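Local coordinates for AvrA (Salmonella typhimurium, PDB 6BE0), which probably transfers acetyl groups from acetyl-CoA to serine and threonine residues of target proteins, as a YopJ-family bacterial effector that binds inositol hexakisphosphate, at residues K238-G242 and A243-N247; M202-V205 and K206-E209. All coordinates share one frame; numbering follows the deposited sequence.

Each contact is local, joining the chain that leads into a helix to that helix's first turn; the centres of the two lie about 23 Å apart and the nearest atoms about 11 Å. Contact 1 is the more buried and is ligand-rich: residues 238-242 reach inositol hexakisphosphate at one end, and the start of helix 243-252 takes a coenzyme A phosphate at the other. Contact 2 touches neither ligand. Partly buried, it sets helix 205-212 against strands 125-133 and 136-143, with apolar side chains and a histidine facing those strands, and a water closing part of the turn. Thus phosphate binding marks contact 1, and packing against beta strands marks contact 2.

Contact 1. Residues K238-G242 and A243-N247; sequences KHTQG and AQRLN. With COA (coenzyme A), chain C; IHP (inositol hexakisphosphate), chain B.
Thr240 lies against Arg245 and Leu246 just where the loop 238-242 runs into helix 243-252. The methyl CG2 of Thr240, anti to the backbone N, meets Arg245 CG at 3.5 Å, the two side chains crossing at about a right angle. Followed outward, Arg245 first lays CB beside Gly242 O and Thr240 CG2, then touches that same methyl with CG; a bend at chi2 (64°) turns CD and the guanidinium away from the loop. Its NE makes a weak hydrogen bond to Asp178 O, while NH2 pairs with Asp229 in a salt bridge and also bonds Leu177 O. Leu246 slides past Thr240 in the opposite direction, its CD2 3.5 Å from Thr240 OG1, whose hydrogen bond is to Tyr237 O. Gly242 is the N-cap residue, and its carbonyl O accepts Leu246 N at 3.1 Å, the donor tilted 21° from the carbonyl plane. The helix start also receives the 3'-phosphate of coenzyme A: Gln244 N donates to O9A at 2.7 Å and Ala243 N makes a weak bond to O7A, a placement in which the helix dipole would probably favour the anion. At the loop's other end, Lys238 NZ bonds O33 of inositol hexakisphosphate at 2.8 Å and also Val261 O, and His239 NE2 donates to O23 at 2.8 Å, with that oxygen in the ring plane at its edge. Ser287 OG bonds ND1, so His239 is engaged at both ring nitrogens. The loop therefore spans the two ligand sites. Helix 268-273 packs on Leu246 and Ala243 through Phe272; His239 and Gln241 touch Phe189 of helix 186-199, and helix 287-300 meets them through Lys291 and Ala288 respectively.

Contact 2. Residues M202-V205 and K206-E209; sequences MNLV and KIHE
The first turn of helix 205-212, entered from the short 3-10 segment 202-204, brings Leu204 and Val205 against Ile207, His208 and Glu209. Leu204 holds the N-cap position, and its carbonyl O takes a weak hydrogen bond from His208 N. The same oxygen lies 3.1 Å from His208 CD2, close to the ring plane at its edge, and 3.3 Å from Ile207 CG2. That methyl sits between the backbone N and the carbonyl carbon of its own residue, facing back to Leu204, whose CD2 is 4.1 Å from it; the two side chains run side by side in the same direction. One residue on, Val205 O accepts Glu209 N at 2.8 Å, with the donor nearly in line with the C=O bond. Val205 CG1 comes within 4.1 Å of Glu209 OE1. A water bridges the step from the 3-10 segment into the helix, donating to Asn203 O at 2.8 Å and accepting from Ile207 N, so this amide of the first turn has a partner. The His208 ring is gripped at both nitrogens, NE2 by Asp129 OD2 and ND1 by Ser138 OG, which should fix its rotation. The turn and helix 205-212 lie against the mixed sheet: Leu204, at the N-cap, and Val205 and His208 in the helix touch Arg131 of strand 125-133, while Ile207 and His208 rest on Ile140 of strand 136-143.

Contact 1. Residues K238-G242 and A243-N247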
loop_
_atom_site.group_PDB
_atom_site.type_symbol
_atom_site.label_atom_id
_atom_site.label_comp_id
_atom_site.label_asym_id
_atom_site.label_seq_id
_atom_site.Cartn_x
_atom_site.Cartn_y
_atom_site.Cartn_z
ATOM N N LYS A 238 -4.502 1.849 9.517
ATOM C CA LYS A 238 -4.070 1.200 10.748
ATOM C C LYS A 238 -2.592 1.458 11.033
ATOM O O LYS A 238 -2.185 1.541 12.192
ATOM C CB LYS A 238 -4.335 -0.301 10.674
ATOM C CG LYS A 238 -5.808 -0.655 10.529
ATOM C CD LYS A 238 -6.025 -2.159 10.439
ATOM C CE LYS A 238 -5.601 -2.862 11.719
ATOM N NZ LYS A 238 -5.981 -4.299 11.718
ATOM N N HIS A 239 -1.799 1.592 9.973
ATOM C CA HIS A 239 -0.357 1.795 10.107
ATOM C C HIS A 239 0.047 3.256 9.932
ATOM O O HIS A 239 1.230 3.551 9.759
ATOM C CB HIS A 239 0.398 0.937 9.089
ATOM C CG HIS A 239 0.172 -0.533 9.251
ATOM N ND1 HIS A 239 0.667 -1.249 10.319
ATOM C CD2 HIS A 239 -0.496 -1.423 8.478
ATOM C CE1 HIS A 239 0.315 -2.515 10.200
ATOM N NE2 HIS A 239 -0.392 -2.649 9.091
ATOM N N THR A 240 -0.927 4.162 9.973
ATOM C CA THR A 240 -0.651 5.589 9.816
ATOM C C THR A 240 0.424 6.046 10.792
ATOM O O THR A 240 0.326 5.814 11.996
ATOM C CB THR A 240 -1.912 6.447 10.033
ATOM O OG1 THR A 240 -2.952 6.002 9.157
ATOM C CG2 THR A 240 -1.618 7.918 9.755
ATOM N N GLN A 241 1.452 6.694 10.253
ATOM C CA GLN A 241 2.583 7.153 11.045
ATOM C C GLN A 241 2.457 8.643 11.342
ATOM O O GLN A 241 3.197 9.459 10.802
ATOM C CB GLN A 241 3.892 6.851 10.312
ATOM C CG GLN A 241 4.192 5.362 10.219
ATOM C CD GLN A 241 5.334 5.038 9.278
ATOM O OE1 GLN A 241 5.556 5.732 8.286
ATOM N NE2 GLN A 241 6.066 3.974 9.584
ATOM N N GLY A 242 1.510 8.987 12.207
ATOM C CA GLY A 242 1.268 10.373 12.562
ATOM C C GLY A 242 -0.087 10.561 13.219
ATOM O O GLY A 242 -1.123 10.292 12.611
ATOM N N ALA A 243 -0.076 11.020 14.466
ATOM C CA ALA A 243 -1.307 11.250 15.212
ATOM C C ALA A 243 -2.151 12.333 14.546
ATOM O O ALA A 243 -3.377 12.223 14.478
ATOM C CB ALA A 243 -0.990 11.633 16.649
ATOM N N GLN A 244 -1.490 13.377 14.059
ATOM C CA GLN A 244 -2.173 14.461 13.366
ATOM C C GLN A 244 -2.862 13.939 12.112
ATOM O O GLN A 244 -3.983 14.334 11.800
ATOM C CB GLN A 244 -1.188 15.575 13.002
ATOM C CG GLN A 244 -1.818 16.756 12.270
ATOM C CD GLN A 244 -2.876 17.462 13.098
ATOM O OE1 GLN A 244 -2.727 17.626 14.310
ATOM N NE2 GLN A 244 -3.956 17.879 12.447
ATOM N N ARG A 245 -2.182 13.049 11.398
ATOM C CA ARG A 245 -2.721 12.480 10.168
ATOM C C ARG A 245 -3.989 11.677 10.439
ATOM O O ARG A 245 -4.929 11.695 9.643
ATOM C CB ARG A 245 -1.674 11.595 9.488
ATOM C CG ARG A 245 -2.121 10.970 8.174
ATOM C CD ARG A 245 -2.399 12.006 7.095
ATOM N NE ARG A 245 -2.992 11.394 5.908
ATOM C CZ ARG A 245 -4.295 11.185 5.738
ATOM N NH1 ARG A 245 -5.164 11.544 6.676
ATOM N NH2 ARG A 245 -4.735 10.618 4.625
ATOM N N LEU A 246 -4.008 10.967 11.563
ATOM C CA LEU A 246 -5.189 10.215 11.965
ATOM C C LEU A 246 -6.323 11.160 12.347
ATOM O O LEU A 246 -7.485 10.894 12.043
ATOM C CB LEU A 246 -4.868 9.282 13.135
ATOM C CG LEU A 246 -4.081 8.008 12.818
ATOM C CD1 LEU A 246 -3.766 7.258 14.103
ATOM C CD2 LEU A 246 -4.843 7.108 11.857
ATOM N N ASN A 247 -5.983 12.260 13.013
ATOM C CA ASN A 247 -6.977 13.264 13.380
ATOM C C ASN A 247 -7.635 13.866 12.146
ATOM O O ASN A 247 -8.791 14.281 12.188
ATOM C CB ASN A 247 -6.348 14.380 14.216
ATOM C CG ASN A 247 -5.790 13.884 15.534
ATOM O OD1 ASN A 247 -6.135 12.799 16.001
ATOM N ND2 ASN A 247 -4.926 14.685 16.146
HETATM N N1A COA C . 8.530 7.342 11.804
HETATM C C2A COA C . 7.292 7.594 12.326
HETATM N N3A COA C . 6.725 8.829 12.183
HETATM C C4A COA C . 7.390 9.826 11.518
HETATM C C5A COA C . 8.613 9.583 10.998
HETATM C C6A COA C . 9.181 8.323 11.148
HETATM N N6A COA C . 10.308 7.489 10.877
HETATM N N7A COA C . 9.052 10.723 10.392
HETATM C C8A COA C . 8.091 11.671 10.541
HETATM N N9A COA C . 7.066 11.126 11.235
HETATM C C1B COA C . 5.841 11.744 11.623
HETATM C C2B COA C . 5.829 11.994 12.914
HETATM O O2B COA C . 5.126 10.939 13.626
HETATM C C3B COA C . 5.046 13.405 13.067
HETATM O O3B COA C . 3.636 13.218 12.939
HETATM P P3B COA C . 2.680 13.569 14.190
HETATM O O7A COA C . 2.874 12.542 15.282
HETATM O O8A COA C . 3.018 14.940 14.720
HETATM O O9A COA C . 1.234 13.554 13.741
HETATM C C4B COA C . 5.509 14.160 12.043
HETATM O O4B COA C . 5.715 13.162 10.910
HETATM C C5B COA C . 6.827 14.821 12.423
HETATM O O5B COA C . 7.420 15.415 11.274
HETATM P P1A COA C . 7.488 17.011 11.163
HETATM O O1A COA C . 6.349 17.640 11.950
HETATM O O2A COA C . 8.821 17.491 11.710
HETATM O O3A COA C . 7.369 17.432 9.640
HETATM C C1 IHP B . -5.486 -9.289 9.921
HETATM C C2 IHP B . -4.345 -8.440 9.373
HETATM C C3 IHP B . -3.768 -7.536 10.449
HETATM C C4 IHP B . -3.359 -8.340 11.665
HETATM C C5 IHP B . -4.598 -8.990 12.254
HETATM C C6 IHP B . -5.202 -9.969 11.259
HETATM O O11 IHP B . -5.828 -10.255 8.943
HETATM P P1 IHP B . -7.134 -10.003 8.063
HETATM O O21 IHP B . -6.868 -10.426 6.636
HETATM O O31 IHP B . -7.511 -8.537 8.067
HETATM O O41 IHP B . -8.270 -10.818 8.623
HETATM O O12 IHP B . -3.317 -9.288 8.813
HETATM P P2 IHP B . -2.987 -9.214 7.266
HETATM O O22 IHP B . -4.243 -9.371 6.443
HETATM O O32 IHP B . -2.355 -7.888 6.918
HETATM O O42 IHP B . -2.029 -10.328 6.906
HETATM O O13 IHP B . -2.657 -6.806 9.925
HETATM P P3 IHP B . -2.794 -5.235 9.701
HETATM O O23 IHP B . -2.088 -4.839 8.428
HETATM O O33 IHP B . -4.245 -4.823 9.604
HETATM O O43 IHP B . -2.153 -4.506 10.854
HETATM O O14 IHP B . -2.658 -7.513 12.614
HETATM P P4 IHP B . -3.350 -6.363 13.507
HETATM O O24 IHP B . -2.484 -5.124 13.482
HETATM O O34 IHP B . -4.728 -6.002 12.999
HETATM O O44 IHP B . -3.449 -6.822 14.936
HETATM O O15 IHP B . -4.312 -9.657 13.484
HETATM P P5 IHP B . -5.443 -9.731 14.591
HETATM O O25 IHP B . -6.791 -9.410 13.980
HETATM O O35 IHP B . -5.474 -11.122 15.172
HETATM O O45 IHP B . -5.167 -8.744 15.699
HETATM O O16 IHP B . -4.342 -11.094 11.086
HETATM P P6 IHP B . -4.939 -12.535 11.207
HETATM O O26 IHP B . -3.821 -13.542 11.281
HETATM O O36 IHP B . -5.785 -12.640 12.449
HETATM O O46 IHP B . -5.788 -12.852 10.001
#

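Contact 2. Residues M202-V205 and K206-E209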
loop_
_atom_site.group_PDB
_atom_site.type_symbol
_atom_site.label_atom_id
_atom_site.label_comp_id
_atom_site.label_asym_id
_atom_site.label_seq_id
_atom_site.Cartn_x
_atom_site.Cartn_y
_atom_site.Cartn_z
ATOM N N MET A 202 -16.059 -4.111 -1.661
ATOM C CA MET A 202 -17.292 -3.348 -1.824
ATOM C C MET A 202 -17.113 -1.880 -1.438
ATOM O O MET A 202 -17.655 -0.990 -2.093
ATOM C CB MET A 202 -18.415 -3.968 -0.989
ATOM C CG MET A 202 -18.803 -5.384 -1.400
ATOM S SD MET A 202 -19.296 -5.542 -3.131
ATOM C CE MET A 202 -20.569 -4.286 -3.264
ATOM N N ASN A 203 -16.354 -1.630 -0.375
ATOM C CA ASN A 203 -16.118 -0.264 0.088
ATOM C C ASN A 203 -15.310 0.566 -0.906
ATOM O O ASN A 203 -15.229 1.789 -0.778
ATOM C CB ASN A 203 -15.395 -0.273 1.439
ATOM C CG ASN A 203 -16.317 -0.601 2.600
ATOM O OD1 ASN A 203 -17.535 -0.438 2.512
ATOM N ND2 ASN A 203 -15.734 -1.054 3.704
ATOM N N LEU A 204 -14.714 -0.102 -1.890
ATOM C CA LEU A 204 -13.861 0.560 -2.872
ATOM C C LEU A 204 -14.523 0.662 -4.243
ATOM O O LEU A 204 -13.892 1.079 -5.214
ATOM C CB LEU A 204 -12.533 -0.186 -2.989
ATOM C CG LEU A 204 -11.643 -0.074 -1.754
ATOM C CD1 LEU A 204 -10.538 -1.113 -1.797
ATOM C CD2 LEU A 204 -11.062 1.327 -1.650
ATOM N N VAL A 205 -15.792 0.283 -4.325
ATOM C CA VAL A 205 -16.525 0.397 -5.578
ATOM C C VAL A 205 -16.631 1.860 -6.001
ATOM O O VAL A 205 -16.423 2.190 -7.167
ATOM C CB VAL A 205 -17.942 -0.209 -5.466
ATOM C CG1 VAL A 205 -18.760 0.086 -6.718
ATOM C CG2 VAL A 205 -17.859 -1.709 -5.233
ATOM N N LYS A 206 -16.949 2.732 -5.050
ATOM C CA LYS A 206 -17.215 4.136 -5.355
ATOM C C LYS A 206 -16.020 4.851 -5.987
ATOM O O LYS A 206 -16.179 5.575 -6.969
ATOM C CB LYS A 206 -17.646 4.886 -4.091
ATOM C CG LYS A 206 -18.016 6.342 -4.351
ATOM C CD LYS A 206 -18.723 6.978 -3.163
ATOM C CE LYS A 206 -19.015 8.455 -3.410
ATOM N NZ LYS A 206 -19.884 8.677 -4.603
ATOM N N ILE A 207 -14.828 4.659 -5.428
ATOM C CA ILE A 207 -13.646 5.351 -5.937
ATOM C C ILE A 207 -13.292 4.846 -7.337
ATOM O O ILE A 207 -12.815 5.607 -8.179
ATOM C CB ILE A 207 -12.427 5.187 -4.993
ATOM C CG1 ILE A 207 -11.254 6.039 -5.488
ATOM C CG2 ILE A 207 -12.019 3.724 -4.873
ATOM C CD1 ILE A 207 -10.133 6.195 -4.476
ATOM N N HIS A 208 -13.532 3.563 -7.581
ATOM C CA HIS A 208 -13.325 2.989 -8.907
ATOM C C HIS A 208 -14.382 3.498 -9.878
ATOM O O HIS A 208 -14.110 3.717 -11.059
ATOM C CB HIS A 208 -13.366 1.462 -8.847
ATOM C CG HIS A 208 -12.077 0.842 -8.411
ATOM N ND1 HIS A 208 -10.947 0.847 -9.197
ATOM C CD2 HIS A 208 -11.741 0.192 -7.271
ATOM C CE1 HIS A 208 -9.968 0.229 -8.562
ATOM N NE2 HIS A 208 -10.424 -0.179 -7.392
ATOM N N GLU A 209 -15.592 3.678 -9.365
ATOM C CA GLU A 209 -16.708 4.154 -10.166
ATOM C C GLU A 209 -16.475 5.597 -10.598
ATOM O O GLU A 209 -16.682 5.951 -11.758
ATOM C CB GLU A 209 -18.009 4.029 -9.372
ATOM C CG GLU A 209 -19.274 4.239 -10.182
ATOM C CD GLU A 209 -20.522 3.859 -9.408
ATOM O OE1 GLU A 209 -20.404 3.568 -8.198
ATOM O OE2 GLU A 209 -21.618 3.845 -10.009
HETATM O O HOH W 1 -14.534 3.948 -2.361
#